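Local coordinates for protein thioesterase (Streptomyces coelicolor, PDB 3QMW) that is a thioesterase of the prodiginine biosynthetic pathway, an alpha/beta hydrolase that probably cleaves thioester bonds of acyl intermediates, at residues 135-140 with 223-228; 89-94 with 119-124. All blocks are in the same frame, centred on the assembly; numbering follows the deposited sequence.

In the fold
Both contacts belong to one alpha/beta hydrolase domain, in which helices pack around a six-stranded parallel sheet. Interaction 2 closes before interaction 1 opens: 89-94 takes in the tail of helix 79-91 and the chain just beyond, and, after strand 99-104, segment 119-124 does the same for helix 106-120. Interaction 1 then joins the loop after strand 129-132 to the loop between helix 216-220 and strand 230-235. Their centres lie about 22 Å apart, and their nearest atoms, about 6 Å apart, do not touch. Helix 106-120 links the two, since its Leu109 and Tyr112 pack beside interaction 1 while the chain leaving its end enters interaction 2. Interaction 1 is a largely buried meeting of two loops, interaction 2 a surface one between helix ends.

Interaction 1 of 2, residues 135-140 with 223-228; sequences RAPHLY and RPYTTG
Tyr225 turns its CG anti to its own carbonyl carbon (chi1 -81°), which sends the phenol across to 135-140, while His138 holds CG between its backbone N and carbonyl carbon (chi1 71°), folding the imidazole back beside its own amide. Both nitrogens thus reach the same oxygen: His138 N donates to Tyr225 OH at 2.8 Å, and His138 ND1 shares a second hydrogen bond of 2.8 Å with Tyr225 OH, each atom lying at the edge, in the plane, of the other's ring. The two rings meet rim to rim, their planes only 11° apart. Pro137, lacking an amide hydrogen and rigid, suits the start of the 3-10 turn and lays CD over one face of the phenol, a CH-pi contact 3.9 Å from the Tyr225 ring centroid. Small Ala136 brings CB to 3.9 Å from Tyr225 CE1. A phenylalanine in place of Tyr225 would probably keep the proline packing but leave His138 N and ND1 without their shared partner. Trp193 and Tyr112 also pack against the Tyr225 ring, and Pro137 touches Leu109 of helix 106-120. The contact joins the loop after strand 129-132 to the loop before strand 230-235 in the parallel sheet of the alpha/beta hydrolase fold.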
loop_
_atom_site.group_PDB
_atom_site.type_symbol
_atom_site.label_atom_id
_atom_site.label_comp_id
_atom_site.label_asym_id
_atom_site.label_seq_id
_atom_site.Cartn_x
_atom_site.Cartn_y
_atom_site.Cartn_z
ATOM N N ARG D 135 1.908 -18.003 -14.855
ATOM C CA ARG D 135 2.434 -17.973 -16.229
ATOM C C ARG D 135 1.361 -17.512 -17.212
ATOM O O ARG D 135 0.168 -17.503 -16.892
ATOM C CB ARG D 135 2.907 -19.365 -16.640
ATOM C CG ARG D 135 1.771 -20.410 -16.648
ATOM C CD ARG D 135 2.240 -21.798 -16.987
ATOM N NE ARG D 135 3.366 -22.216 -16.165
ATOM C CZ ARG D 135 3.904 -23.431 -16.211
ATOM N NH1 ARG D 135 3.409 -24.368 -17.022
ATOM N NH2 ARG D 135 4.942 -23.718 -15.431
ATOM N N ALA D 136 1.783 -17.145 -18.414
ATOM C CA ALA D 136 0.843 -16.763 -19.460
ATOM C C ALA D 136 -0.050 -17.956 -19.852
ATOM O O ALA D 136 0.421 -19.096 -19.863
ATOM C CB ALA D 136 1.595 -16.252 -20.668
ATOM N N PRO D 137 -1.334 -17.698 -20.174
ATOM C CA PRO D 137 -2.329 -18.729 -20.508
ATOM C C PRO D 137 -1.882 -19.797 -21.523
ATOM O O PRO D 137 -1.995 -20.997 -21.240
ATOM C CB PRO D 137 -3.500 -17.917 -21.055
ATOM C CG PRO D 137 -3.395 -16.614 -20.342
ATOM C CD PRO D 137 -1.947 -16.360 -20.100
ATOM N N HIS D 138 -1.339 -19.379 -22.665
ATOM C CA HIS D 138 -0.839 -20.344 -23.652
ATOM C C HIS D 138 0.189 -21.326 -23.078
ATOM O O HIS D 138 0.382 -22.409 -23.648
ATOM C CB HIS D 138 -0.273 -19.653 -24.910
ATOM C CG HIS D 138 1.029 -18.934 -24.696
ATOM N ND1 HIS D 138 1.115 -17.560 -24.593
ATOM C CD2 HIS D 138 2.299 -19.398 -24.598
ATOM C CE1 HIS D 138 2.380 -17.213 -24.422
ATOM N NE2 HIS D 138 3.119 -18.310 -24.418
ATOM N N LEU D 139 0.838 -20.958 -21.966
ATOM C CA LEU D 139 1.843 -21.820 -21.328
ATOM C C LEU D 139 1.242 -22.838 -20.356
ATOM O O LEU D 139 1.992 -23.576 -19.716
ATOM C CB LEU D 139 2.911 -20.983 -20.592
ATOM C CG LEU D 139 3.989 -20.264 -21.416
ATOM C CD1 LEU D 139 4.693 -19.189 -20.586
ATOM C CD2 LEU D 139 5.001 -21.274 -21.964
ATOM N N TYR D 140 -0.089 -22.889 -20.243
ATOM C CA TYR D 140 -0.752 -23.821 -19.311
ATOM C C TYR D 140 -1.135 -25.157 -19.972
ATOM O O TYR D 140 -1.786 -25.165 -21.019
ATOM C CB TYR D 140 -2.001 -23.176 -18.679
ATOM C CG TYR D 140 -1.759 -22.479 -17.352
ATOM C CD1 TYR D 140 -1.577 -23.210 -16.177
ATOM C CD2 TYR D 140 -1.732 -21.088 -17.266
ATOM C CE1 TYR D 140 -1.365 -22.577 -14.958
ATOM C CE2 TYR D 140 -1.524 -20.443 -16.054
ATOM C CZ TYR D 140 -1.343 -21.188 -14.903
ATOM O OH TYR D 140 -1.140 -20.535 -13.701
ATOM N N ARG D 223 2.281 -10.123 -21.763
ATOM C CA ARG D 223 2.300 -8.787 -22.372
ATOM C C ARG D 223 1.380 -8.688 -23.590
ATOM O O ARG D 223 0.495 -7.820 -23.620
ATOM C CB ARG D 223 3.740 -8.367 -22.727
ATOM C CG ARG D 223 3.871 -7.022 -23.461
ATOM C CD ARG D 223 5.326 -6.718 -23.808
ATOM N NE ARG D 223 6.165 -6.651 -22.608
ATOM C CZ ARG D 223 6.234 -5.611 -21.776
ATOM N NH1 ARG D 223 5.516 -4.508 -21.983
ATOM N NH2 ARG D 223 7.031 -5.675 -20.717
ATOM N N PRO D 224 1.562 -9.591 -24.581
ATOM C CA PRO D 224 0.727 -9.535 -25.780
ATOM C C PRO D 224 -0.728 -9.955 -25.563
ATOM O O PRO D 224 -1.496 -9.929 -26.518
ATOM C CB PRO D 224 1.425 -10.509 -26.736
ATOM C CG PRO D 224 2.071 -11.494 -25.844
ATOM C CD PRO D 224 2.531 -10.704 -24.654
ATOM N N TYR D 225 -1.103 -10.331 -24.336
ATOM C CA TYR D 225 -2.498 -10.675 -24.019
ATOM C C TYR D 225 -3.390 -9.454 -23.831
ATOM O O TYR D 225 -4.595 -9.602 -23.628
ATOM C CB TYR D 225 -2.587 -11.595 -22.793
ATOM C CG TYR D 225 -2.307 -13.030 -23.137
ATOM C CD1 TYR D 225 -1.010 -13.527 -23.143
ATOM C CD2 TYR D 225 -3.344 -13.890 -23.492
ATOM C CE1 TYR D 225 -0.749 -14.856 -23.484
ATOM C CE2 TYR D 225 -3.098 -15.222 -23.829
ATOM C CZ TYR D 225 -1.801 -15.694 -23.828
ATOM O OH TYR D 225 -1.546 -16.997 -24.168
ATOM N N THR D 226 -2.813 -8.255 -23.911
ATOM C CA THR D 226 -3.605 -7.033 -23.824
ATOM C C THR D 226 -3.084 -5.880 -24.707
ATOM O O THR D 226 -1.884 -5.795 -25.023
ATOM C CB THR D 226 -3.703 -6.548 -22.370
ATOM O OG1 THR D 226 -4.779 -5.610 -22.253
ATOM C CG2 THR D 226 -2.406 -5.903 -21.924
ATOM N N THR D 227 -4.007 -4.991 -25.079
ATOM C CA THR D 227 -3.704 -3.829 -25.913
ATOM C C THR D 227 -3.329 -2.604 -25.079
ATOM O O THR D 227 -2.559 -1.754 -25.533
ATOM C CB THR D 227 -4.912 -3.429 -26.777
ATOM O OG1 THR D 227 -5.767 -2.538 -26.036
ATOM C CG2 THR D 227 -5.690 -4.676 -27.239
ATOM N N GLY D 228 -3.903 -2.505 -23.880
ATOM C CA GLY D 228 -3.642 -1.388 -22.967
ATOM C C GLY D 228 -2.281 -1.456 -22.292
ATOM O O GLY D 228 -1.401 -2.222 -22.710
#

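Interaction 2 of 2, residues 89-94 with 119-124; sequences ALEEHR and RRRGAP
The guanidinium of Arg121 receives Glu91 OE1 at its edge, almost exactly in plane, whereas the carboxylate is met from above its own plane; the two flat groups are turned 62° from each other. This salt bridge joins the ends of helices 79-91 and 106-120, the second of which closes with a Schellman motif. Gly122 leaves the helix there with positive phi (68°), a conformation that favours glycine, and Gly122 N bonds back to Arg119 O at 2.7 Å. The turn brings Ala123 round toward the first helix, where the small Ala123 CB rests 4.0 Å from Glu91 OE2. Glutamate suits its position because its chain, extended beyond CG, carries the charge across to the end of the second helix. Arginine suits the other side: extended from CG to NE, it brings NH1 to two carboxylates, those of Glu91 and Asp88. Arg121 NH1 donates to Glu91 OE1 at 3.3 Å, a rather long bond, and Asp88 is its stronger partner; with both acids at NH1, the arginine's charge probably eases the closeness of the two carboxylates. Leu90 of the first helix packs on Val114 of helix 106-120 and on Phe12 of the second subunit. The other carboxylate oxygen is served by a water, which donates to Glu91 OE2 at 2.9 Å and to Arg121 O at 3.1 Å.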
loop_
_atom_site.group_PDB
_atom_site.type_symbol
_atom_site.label_atom_id
_atom_site.label_comp_id
_atom_site.label_asym_id
_atom_site.label_seq_id
_atom_site.Cartn_x
_atom_site.Cartn_y
_atom_site.Cartn_z
ATOM N N ALA D 89 -22.906 -15.271 -11.991
ATOM C CA ALA D 89 -22.947 -14.729 -10.630
ATOM C C ALA D 89 -22.662 -13.219 -10.537
ATOM O O ALA D 89 -23.344 -12.483 -9.810
ATOM C CB ALA D 89 -21.961 -15.490 -9.762
ATOM N N LEU D 90 -21.654 -12.763 -11.271
ATOM C CA LEU D 90 -21.304 -11.348 -11.273
ATOM C C LEU D 90 -22.410 -10.503 -11.885
ATOM O O LEU D 90 -22.797 -9.478 -11.318
ATOM C CB LEU D 90 -19.993 -11.115 -12.022
ATOM C CG LEU D 90 -18.752 -11.605 -11.283
ATOM C CD1 LEU D 90 -17.581 -11.770 -12.239
ATOM C CD2 LEU D 90 -18.421 -10.643 -10.157
ATOM N N GLU D 91 -22.904 -10.927 -13.047
ATOM C CA GLU D 91 -24.008 -10.231 -13.714
ATOM C C GLU D 91 -25.267 -10.253 -12.839
ATOM O O GLU D 91 -26.037 -9.294 -12.844
ATOM C CB GLU D 91 -24.303 -10.841 -15.103
ATOM C CG GLU D 91 -23.262 -10.507 -16.197
ATOM C CD GLU D 91 -23.681 -10.946 -17.616
ATOM O OE1 GLU D 91 -24.421 -11.949 -17.752
ATOM O OE2 GLU D 91 -23.260 -10.286 -18.604
ATOM N N GLU D 92 -25.457 -11.329 -12.073
ATOM C CA GLU D 92 -26.656 -11.487 -11.238
ATOM C C GLU D 92 -26.592 -10.662 -9.950
ATOM O O GLU D 92 -27.572 -10.585 -9.213
ATOM C CB GLU D 92 -26.900 -12.967 -10.911
ATOM C CG GLU D 92 -28.351 -13.303 -10.485
ATOM C CD GLU D 92 -29.279 -13.716 -11.641
ATOM O OE1 GLU D 92 -28.823 -13.806 -12.800
ATOM O OE2 GLU D 92 -30.473 -13.972 -11.376
ATOM N N HIS D 93 -25.439 -10.055 -9.673
ATOM C CA HIS D 93 -25.304 -9.142 -8.544
ATOM C C HIS D 93 -24.698 -7.790 -8.929
ATOM O O HIS D 93 -24.145 -7.090 -8.079
ATOM C CB HIS D 93 -24.489 -9.801 -7.444
ATOM C CG HIS D 93 -25.074 -11.090 -6.962
ATOM N ND1 HIS D 93 -24.495 -12.314 -7.222
ATOM C CD2 HIS D 93 -26.199 -11.350 -6.253
ATOM C CE1 HIS D 93 -25.226 -13.269 -6.677
ATOM N NE2 HIS D 93 -26.267 -12.713 -6.085
ATOM N N ARG D 94 -24.809 -7.422 -10.206
ATOM C CA ARG D 94 -24.503 -6.062 -10.659
ATOM C C ARG D 94 -23.095 -5.612 -10.280
ATOM O O ARG D 94 -22.897 -4.468 -9.871
ATOM C CB ARG D 94 -25.527 -5.079 -10.079
ATOM C CG ARG D 94 -26.986 -5.521 -10.224
ATOM C CD ARG D 94 -27.422 -5.533 -11.681
ATOM N NE ARG D 94 -27.577 -4.170 -12.193
ATOM C CZ ARG D 94 -28.676 -3.678 -12.763
ATOM N NH1 ARG D 94 -28.672 -2.418 -13.180
ATOM N NH2 ARG D 94 -29.772 -4.421 -12.949
ATOM N N ARG D 119 -16.492 -10.088 -22.020
ATOM C CA ARG D 119 -16.365 -9.375 -23.302
ATOM C C ARG D 119 -17.325 -9.955 -24.330
ATOM O O ARG D 119 -18.118 -9.217 -24.921
ATOM C CB ARG D 119 -14.930 -9.434 -23.854
ATOM C CG ARG D 119 -14.752 -8.783 -25.235
ATOM C CD ARG D 119 -13.287 -8.578 -25.587
ATOM N NE ARG D 119 -12.579 -9.839 -25.810
ATOM C CZ ARG D 119 -11.331 -9.942 -26.282
ATOM N NH1 ARG D 119 -10.622 -8.861 -26.600
ATOM N NH2 ARG D 119 -10.783 -11.144 -26.447
ATOM N N ARG D 120 -17.259 -11.272 -24.532
ATOM C CA ARG D 120 -18.152 -11.960 -25.473
ATOM C C ARG D 120 -19.628 -11.640 -25.209
ATOM O O ARG D 120 -20.407 -11.478 -26.147
ATOM C CB ARG D 120 -17.943 -13.482 -25.436
ATOM C CG ARG D 120 -16.508 -13.948 -25.728
ATOM C CD ARG D 120 -16.466 -15.365 -26.330
ATOM N NE ARG D 120 -17.409 -16.290 -25.689
ATOM C CZ ARG D 120 -17.131 -17.097 -24.661
ATOM N NH1 ARG D 120 -18.081 -17.890 -24.171
ATOM N NH2 ARG D 120 -15.916 -17.123 -24.118
ATOM N N ARG D 121 -20.000 -11.541 -23.936
ATOM C CA ARG D 121 -21.369 -11.215 -23.550
ATOM C C ARG D 121 -21.631 -9.718 -23.634
ATOM O O ARG D 121 -22.755 -9.265 -23.412
ATOM C CB ARG D 121 -21.648 -11.701 -22.129
ATOM C CG ARG D 121 -21.568 -13.214 -21.942
ATOM C CD ARG D 121 -22.058 -13.581 -20.556
ATOM N NE ARG D 121 -21.776 -14.970 -20.174
ATOM C CZ ARG D 121 -22.205 -15.544 -19.046
ATOM N NH1 ARG D 121 -22.951 -14.863 -18.177
ATOM N NH2 ARG D 121 -21.893 -16.809 -18.785
ATOM N N GLY D 122 -20.591 -8.950 -23.940
ATOM C CA GLY D 122 -20.705 -7.511 -24.071
ATOM C C GLY D 122 -20.990 -6.820 -22.756
ATOM O O GLY D 122 -21.727 -5.840 -22.720
ATOM N N ALA D 123 -20.404 -7.330 -21.677
ATOM C CA ALA D 123 -20.554 -6.726 -20.352
ATOM C C ALA D 123 -19.599 -5.542 -20.205
ATOM O O ALA D 123 -18.523 -5.558 -20.804
ATOM C CB ALA D 123 -20.272 -7.755 -19.279
ATOM N N PRO D 124 -19.979 -4.518 -19.401
ATOM C CA PRO D 124 -19.115 -3.341 -19.221
ATOM C C PRO D 124 -17.712 -3.751 -18.778
ATOM O O PRO D 124 -17.571 -4.411 -17.753
ATOM C CB PRO D 124 -19.821 -2.536 -18.123
ATOM C CG PRO D 124 -21.221 -3.035 -18.091
ATOM C CD PRO D 124 -21.178 -4.459 -18.541
HETATM O O HOH W 1 -24.511 -10.380 -21.168
#